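Alpha-catenin-like protein hmp-1 (Caenorhabditis elegans, PDB 5H5M) links the cadherin–catenin complex of adherens junctions to actin filaments, and is required for cell migration in body enclosure and for cell shape changes in body elongation. Local coordinates at residues A[296-299]-A[300-303]; A[310-313]-A[314-317]; A[361-364]-A[365-369]. All coordinates share one frame; numbering follows the deposited sequence.

Overall arrangement
Each of the three contacts lies within about one turn at a different helix, and the three helices follow one another in the M domain of this vinculin-family protein: contact 1 at the end of helix 276-300, contact 2 on helix 305-339 and contact 3 on helix 345-374. Contacts 1 and 2 have centres about 13 Å apart and are joined by a salt bridge, Asp299 OD1 to Lys311 NZ at 2.8 Å, with Met298 packed on Val310 nearby. Contacts 2 and 3, about 10 Å apart between centres, meet through Leu317, whose CD1 lies 3.7 Å from Ala365 CB. Contacts 1 and 3 do not touch; their nearest atoms are about 8 Å apart. Contact 2 therefore bridges the other two.

Contact 1: A[296-299]-A[300-303]; sequences AEMD and FLQN
The phenyl ring of Phe300 lies obliquely over the last turn of helix 276-300, with the carbonyl oxygen of Ala296, CA of Glu297 and the carbonyl carbon of Asp299 around it, none squarely on a face or at an edge. Its closest approach is CD2 to Ala296 O, 3.1 Å. The first torsion puts CG anti to the residue's own carbonyl carbon (chi1 -82°), which turns the ring back along the helix toward the preceding turn. The same Ala296 oxygen accepts the backbone N-H of Phe300 in a moderately bent bond, N to O 3.2 Å, so one carbonyl meets both the amide and the ring of the residue four positions on. Ala296, with only a methyl group, adds little bulk beside the ring.

One residue later the pattern tightens. Leu301 N reaches Met298 O at 3.0 Å, but the bond is weak, bent to 129° at the hydrogen, and spans three residues where the preceding one spans four. On the same side the two side chains run together: Met298 CE lies 3.7 Å from Leu301 CD1, while Leu301 CG rests 3.6 Å from Glu297 O. The flexible thioether of Met298, bent at chi2 and chi3, suits a buried place where it must also fit against Tyr306 and Val310 of helix 305-339; Leu301 leans on Thr307 of that helix. The carboxylate of Asp299 reaches across to Lys311 of the same helix.

At Leu301 psi swings to 164°, and the chain leaves the helical path. The arrangement is that of a helix C-terminus opening into the short connection of an antiparallel helical hairpin, here between two consecutive helices of the alpha-catenin M domain.

Contact 2: A[310-313]-A[314-317]; sequences VKQA and VRIL
Val314 CG2 sits 3.3 Å from Val310 O, beside the hydrogen bond that this carbonyl accepts from Val314 N at 3.0 Å and 158°. Two further backbone bonds repeat the four-residue step: Arg315 N to Lys311 O at 2.8 Å, and Ile316 N to Gln312 O at 3.2 Å. Ala313 O is shared, taking weak bonds from both Ile316 N and Leu317 N.

Apolar contact is lighter. Val310 CG1 and Val314 CG2 come only to 4.5 Å. Val310 is wedged between helices 276-300 (Val294) and 345-374 (Ala372, Leu373), a buried place that its beta-branched side chain fills with little flexibility. Ile316 has CG1 anti to its carbonyl carbon (chi1 -67°), which lays that branch against the helix, 3.3 Å from Gln312 O.

Among the polar chains, Gln312 NE2 makes a van der Waals approach of 4.2 Å to Ile316 CG1. The two charged groups part ways: Arg315, extended from CG to NE, leads away from the turn, while Lys311 pairs with Asp299. The chemistry thus implies a turn held by its own backbone, whose valines and Leu317 serve the bundle interior, with Gln312 and Arg315 at the surface and Lys311 tying its edge to helix 276-300.

Contact 3: A[361-364]-A[365-369]; sequences LVHD and AVKDI
Lys367 CG stands anti to its own carbonyl carbon (chi1 -68°), and a further bend at chi3 (-66°) folds the chain back along the helix toward Asp364 and His363. Asp364 and Lys367 lie alongside each other, pointing the same way. Lys367 NZ and Asp364 OD1 meet at 3.2 Å in a salt bridge whose hydrogen bond is weak; CE of the lysine lies equally close to that oxygen. His363 differs: its CG is anti to the backbone N (chi1 -169°), and its imidazole crosses the lysine chain aslant, ND1 being 4.1 Å from Lys367 CE. Glu245 of helix 237-260 touches both His363 and Lys367, a second acidic residue near the lysine.

Beneath these polar groups the backbone runs as regular alpha-helix. Val366 N bonds Val362 O at 3.0 Å, Lys367 N bonds His363 O, and Asp368 N bonds Asp364 O at 2.9 Å. The bond from Ala365 N to Leu361 O is weak.

On the buried side Val362 CG1 and Val366 CG2 approach to 4.4 Å, and Val366 CG2 lies 3.3 Å from Val362 O. Val362 faces Ile283 and Ala287 of helix 276-300, and Val366 faces Ile248 of helix 237-260. Ala365, small enough to let helix 305-339 draw near, receives Arg321. A charged pair three residues apart at the more exposed edge, beside helix 237-260, with valine and alanine turned inward, makes this an amphipathic turn of the kind that builds the four-helix bundles of the vinculin/alpha-catenin family.

Contact 1: A[296-299]-A[300-303]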
loop_
_atom_site.group_PDB
_atom_site.type_symbol
_atom_site.label_atom_id
_atom_site.label_comp_id
_atom_site.label_asym_id
_atom_site.label_seq_id
_atom_site.Cartn_x
_atom_site.Cartn_y
_atom_site.Cartn_z
ATOM N N ALA A 296 -3.996 -14.323 -8.375
ATOM C CA ALA A 296 -2.978 -14.198 -9.412
ATOM C C ALA A 296 -1.708 -14.956 -9.027
ATOM O O ALA A 296 -1.105 -15.627 -9.861
ATOM C CB ALA A 296 -2.663 -12.730 -9.677
ATOM N N GLU A 297 -1.318 -14.854 -7.759
ATOM C CA GLU A 297 -0.128 -15.538 -7.255
ATOM C C GLU A 297 -0.226 -17.053 -7.419
ATOM O O GLU A 297 0.751 -17.714 -7.762
ATOM C CB GLU A 297 0.103 -15.188 -5.784
ATOM C CG GLU A 297 1.391 -15.749 -5.201
ATOM C CD GLU A 297 2.577 -14.816 -5.378
ATOM O OE1 GLU A 297 2.412 -13.749 -6.009
ATOM O OE2 GLU A 297 3.673 -15.147 -4.875
ATOM N N MET A 298 -1.414 -17.596 -7.176
ATOM C CA MET A 298 -1.645 -19.033 -7.290
ATOM C C MET A 298 -1.727 -19.503 -8.742
ATOM O O MET A 298 -1.237 -20.582 -9.075
ATOM C CB MET A 298 -2.924 -19.420 -6.542
ATOM C CG MET A 298 -2.884 -19.165 -5.030
ATOM S SD MET A 298 -1.624 -20.103 -4.128
ATOM C CE MET A 298 -0.265 -18.936 -4.089
ATOM N N ASP A 299 -2.348 -18.697 -9.602
ATOM C CA ASP A 299 -2.501 -19.053 -11.013
ATOM C C ASP A 299 -1.160 -19.145 -11.737
ATOM O O ASP A 299 -1.023 -19.878 -12.716
ATOM C CB ASP A 299 -3.405 -18.044 -11.730
ATOM C CG ASP A 299 -4.869 -18.209 -11.364
ATOM O OD1 ASP A 299 -5.246 -19.303 -10.892
ATOM O OD2 ASP A 299 -5.644 -17.247 -11.550
ATOM N N PHE A 300 -0.174 -18.395 -11.256
ATOM C CA PHE A 300 1.164 -18.442 -11.829
ATOM C C PHE A 300 1.838 -19.769 -11.506
ATOM O O PHE A 300 2.673 -20.261 -12.269
ATOM C CB PHE A 300 2.008 -17.273 -11.319
ATOM C CG PHE A 300 1.763 -15.987 -12.053
ATOM C CD1 PHE A 300 1.776 -15.954 -13.441
ATOM C CD2 PHE A 300 1.511 -14.812 -11.359
ATOM C CE1 PHE A 300 1.548 -14.771 -14.126
ATOM C CE2 PHE A 300 1.280 -13.626 -12.037
ATOM C CZ PHE A 300 1.299 -13.604 -13.424
ATOM N N LEU A 301 1.462 -20.348 -10.370
ATOM C CA LEU A 301 1.992 -21.639 -9.957
ATOM C C LEU A 301 1.395 -22.776 -10.776
ATOM O O LEU A 301 0.383 -22.606 -11.455
ATOM C CB LEU A 301 1.720 -21.879 -8.469
ATOM C CG LEU A 301 2.359 -20.893 -7.487
ATOM C CD1 LEU A 301 1.921 -21.199 -6.063
ATOM C CD2 LEU A 301 3.875 -20.932 -7.604
ATOM N N GLN A 302 2.037 -23.935 -10.716
ATOM C CA GLN A 302 1.447 -25.157 -11.243
ATOM C C GLN A 302 0.262 -25.547 -10.357
ATOM O O GLN A 302 0.323 -25.398 -9.133
ATOM C CB GLN A 302 2.492 -26.274 -11.296
ATOM C CG GLN A 302 1.959 -27.621 -11.736
ATOM C CD GLN A 302 3.041 -28.682 -11.771
ATOM O OE1 GLN A 302 4.222 -28.390 -11.575
ATOM N NE2 GLN A 302 2.642 -29.925 -12.018
ATOM N N ASN A 303 -0.818 -26.021 -10.971
ATOM C CA ASN A 303 -2.002 -26.419 -10.214
ATOM C C ASN A 303 -1.696 -27.586 -9.280
ATOM O O ASN A 303 -1.088 -28.574 -9.684
ATOM C CB ASN A 303 -3.151 -26.784 -11.159
ATOM C CG ASN A 303 -4.442 -27.092 -10.421
ATOM O OD1 ASN A 303 -4.925 -28.222 -10.437
ATOM N ND2 ASN A 303 -5.002 -26.084 -9.764
#

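Contact 2: A[310-313]-A[314-317]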
loop_
_atom_site.group_PDB
_atom_site.type_symbol
_atom_site.label_atom_id
_atom_site.label_comp_id
_atom_site.label_asym_id
_atom_site.label_seq_id
_atom_site.Cartn_x
_atom_site.Cartn_y
_atom_site.Cartn_z
ATOM N N VAL A 310 -5.842 -22.764 -1.371
ATOM C CA VAL A 310 -5.709 -21.326 -1.179
ATOM C C VAL A 310 -6.781 -20.562 -1.959
ATOM O O VAL A 310 -7.400 -19.641 -1.430
ATOM C CB VAL A 310 -4.308 -20.837 -1.601
ATOM C CG1 VAL A 310 -4.259 -19.323 -1.642
ATOM C CG2 VAL A 310 -3.247 -21.386 -0.655
ATOM N N LYS A 311 -7.006 -20.952 -3.211
ATOM C CA LYS A 311 -8.038 -20.322 -4.033
ATOM C C LYS A 311 -9.425 -20.535 -3.427
ATOM O O LYS A 311 -10.304 -19.682 -3.555
ATOM C CB LYS A 311 -7.999 -20.862 -5.466
ATOM C CG LYS A 311 -6.719 -20.518 -6.221
ATOM C CD LYS A 311 -6.961 -19.556 -7.371
ATOM C CE LYS A 311 -7.719 -20.222 -8.501
ATOM N NZ LYS A 311 -7.800 -19.347 -9.702
ATOM N N GLN A 312 -9.608 -21.671 -2.762
ATOM C CA GLN A 312 -10.861 -21.961 -2.075
ATOM C C GLN A 312 -11.096 -20.979 -0.927
ATOM O O GLN A 312 -12.204 -20.468 -0.748
ATOM C CB GLN A 312 -10.862 -23.396 -1.548
ATOM C CG GLN A 312 -12.148 -23.789 -0.844
ATOM C CD GLN A 312 -13.346 -23.757 -1.770
ATOM O OE1 GLN A 312 -13.348 -24.396 -2.824
ATOM N NE2 GLN A 312 -14.373 -23.008 -1.385
ATOM N N ALA A 313 -10.050 -20.718 -0.152
ATOM C CA ALA A 313 -10.135 -19.769 0.951
ATOM C C ALA A 313 -10.419 -18.365 0.426
ATOM O O ALA A 313 -11.190 -17.610 1.025
ATOM C CB ALA A 313 -8.852 -19.788 1.769
ATOM N N VAL A 314 -9.797 -18.026 -0.700
ATOM C CA VAL A 314 -10.021 -16.739 -1.352
ATOM C C VAL A 314 -11.462 -16.614 -1.840
ATOM O O VAL A 314 -12.094 -15.566 -1.692
ATOM C CB VAL A 314 -9.062 -16.540 -2.539
ATOM C CG1 VAL A 314 -9.466 -15.325 -3.362
ATOM C CG2 VAL A 314 -7.628 -16.410 -2.042
ATOM N N ARG A 315 -11.975 -17.699 -2.411
ATOM C CA ARG A 315 -13.338 -17.732 -2.927
ATOM C C ARG A 315 -14.369 -17.466 -1.828
ATOM O O ARG A 315 -15.428 -16.893 -2.085
ATOM C CB ARG A 315 -13.614 -19.080 -3.598
ATOM C CG ARG A 315 -14.994 -19.188 -4.218
ATOM C CD ARG A 315 -15.169 -20.487 -4.987
ATOM N NE ARG A 315 -16.505 -20.588 -5.564
ATOM C CZ ARG A 315 -16.856 -20.062 -6.733
ATOM N NH1 ARG A 315 -15.966 -19.394 -7.457
ATOM N NH2 ARG A 315 -18.097 -20.203 -7.179
ATOM N N ILE A 316 -14.051 -17.882 -0.607
ATOM C CA ILE A 316 -14.929 -17.659 0.535
ATOM C C ILE A 316 -15.031 -16.171 0.863
ATOM O O ILE A 316 -16.123 -15.640 1.070
ATOM C CB ILE A 316 -14.437 -18.429 1.775
ATOM C CG1 ILE A 316 -14.562 -19.936 1.542
ATOM C CG2 ILE A 316 -15.219 -18.014 3.018
ATOM C CD1 ILE A 316 -14.157 -20.775 2.733
ATOM N N LEU A 317 -13.884 -15.502 0.906
ATOM C CA LEU A 317 -13.846 -14.062 1.119
ATOM C C LEU A 317 -14.604 -13.330 0.017
ATOM O O LEU A 317 -15.495 -12.528 0.293
ATOM C CB LEU A 317 -12.402 -13.563 1.177
ATOM C CG LEU A 317 -12.225 -12.056 1.371
ATOM C CD1 LEU A 317 -12.848 -11.608 2.685
ATOM C CD2 LEU A 317 -10.750 -11.662 1.303
#

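Contact 3: A[361-364]-A[365-369]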
loop_
_atom_site.group_PDB
_atom_site.type_symbol
_atom_site.label_atom_id
_atom_site.label_comp_id
_atom_site.label_asym_id
_atom_site.label_seq_id
_atom_site.Cartn_x
_atom_site.Cartn_y
_atom_site.Cartn_z
ATOM N N LEU A 361 -16.002 -10.928 9.893
ATOM C CA LEU A 361 -16.260 -11.723 8.692
ATOM C C LEU A 361 -15.113 -11.600 7.691
ATOM O O LEU A 361 -14.525 -12.597 7.271
ATOM C CB LEU A 361 -17.563 -11.281 8.021
ATOM C CG LEU A 361 -18.878 -12.038 8.213
ATOM C CD1 LEU A 361 -19.060 -12.497 9.643
ATOM C CD2 LEU A 361 -20.035 -11.145 7.782
ATOM N N VAL A 362 -14.811 -10.364 7.313
ATOM C CA VAL A 362 -13.751 -10.081 6.354
ATOM C C VAL A 362 -12.372 -10.404 6.925
ATOM O O VAL A 362 -11.548 -11.041 6.268
ATOM C CB VAL A 362 -13.786 -8.601 5.913
ATOM C CG1 VAL A 362 -12.595 -8.274 5.025
ATOM C CG2 VAL A 362 -15.095 -8.285 5.200
ATOM N N HIS A 363 -12.138 -9.971 8.160
ATOM C CA HIS A 363 -10.828 -10.070 8.800
ATOM C C HIS A 363 -10.378 -11.518 9.029
ATOM O O HIS A 363 -9.242 -11.874 8.707
ATOM C CB HIS A 363 -10.848 -9.307 10.129
ATOM C CG HIS A 363 -9.497 -9.117 10.742
ATOM N ND1 HIS A 363 -9.154 -9.648 11.967
ATOM C CD2 HIS A 363 -8.402 -8.451 10.303
ATOM C CE1 HIS A 363 -7.908 -9.319 12.255
ATOM N NE2 HIS A 363 -7.429 -8.593 11.261
ATOM N N ASP A 364 -11.263 -12.342 9.587
ATOM C CA ASP A 364 -10.975 -13.764 9.791
ATOM C C ASP A 364 -10.669 -14.462 8.472
ATOM O O ASP A 364 -9.763 -15.298 8.391
ATOM C CB ASP A 364 -12.148 -14.474 10.472
ATOM C CG ASP A 364 -12.165 -14.280 11.978
ATOM O OD1 ASP A 364 -11.135 -13.861 12.546
ATOM O OD2 ASP A 364 -13.210 -14.565 12.597
ATOM N N ALA A 365 -11.443 -14.123 7.445
ATOM C CA ALA A 365 -11.280 -14.732 6.133
ATOM C C ALA A 365 -9.916 -14.383 5.541
ATOM O O ALA A 365 -9.295 -15.205 4.870
ATOM C CB ALA A 365 -12.397 -14.296 5.203
ATOM N N VAL A 366 -9.451 -13.165 5.801
ATOM C CA VAL A 366 -8.123 -12.755 5.363
ATOM C C VAL A 366 -7.053 -13.566 6.087
ATOM O O VAL A 366 -6.079 -14.002 5.473
ATOM C CB VAL A 366 -7.892 -11.245 5.590
ATOM C CG1 VAL A 366 -6.423 -10.889 5.416
ATOM C CG2 VAL A 366 -8.745 -10.436 4.624
ATOM N N LYS A 367 -7.252 -13.792 7.383
ATOM C CA LYS A 367 -6.309 -14.585 8.170
ATOM C C LYS A 367 -6.279 -16.045 7.715
ATOM O O LYS A 367 -5.234 -16.694 7.765
ATOM C CB LYS A 367 -6.647 -14.512 9.662
ATOM C CG LYS A 367 -6.425 -13.140 10.283
ATOM C CD LYS A 367 -6.545 -13.188 11.799
ATOM C CE LYS A 367 -7.964 -13.511 12.226
ATOM N NZ LYS A 367 -8.125 -13.483 13.707
ATOM N N ASP A 368 -7.427 -16.556 7.276
ATOM C CA ASP A 368 -7.515 -17.924 6.771
ATOM C C ASP A 368 -6.731 -18.070 5.474
ATOM O O ASP A 368 -6.075 -19.085 5.242
ATOM C CB ASP A 368 -8.975 -18.332 6.550
ATOM C CG ASP A 368 -9.746 -18.481 7.851
ATOM O OD1 ASP A 368 -9.108 -18.602 8.918
ATOM O OD2 ASP A 368 -10.994 -18.486 7.803
ATOM N N ILE A 369 -6.805 -17.045 4.631
ATOM C CA ILE A 369 -6.066 -17.023 3.377
ATOM C C ILE A 369 -4.565 -17.064 3.650
ATOM O O ILE A 369 -3.837 -17.854 3.051
ATOM C CB ILE A 369 -6.414 -15.777 2.546
ATOM C CG1 ILE A 369 -7.866 -15.852 2.068
ATOM C CG2 ILE A 369 -5.477 -15.641 1.362
ATOM C CD1 ILE A 369 -8.373 -14.568 1.439
#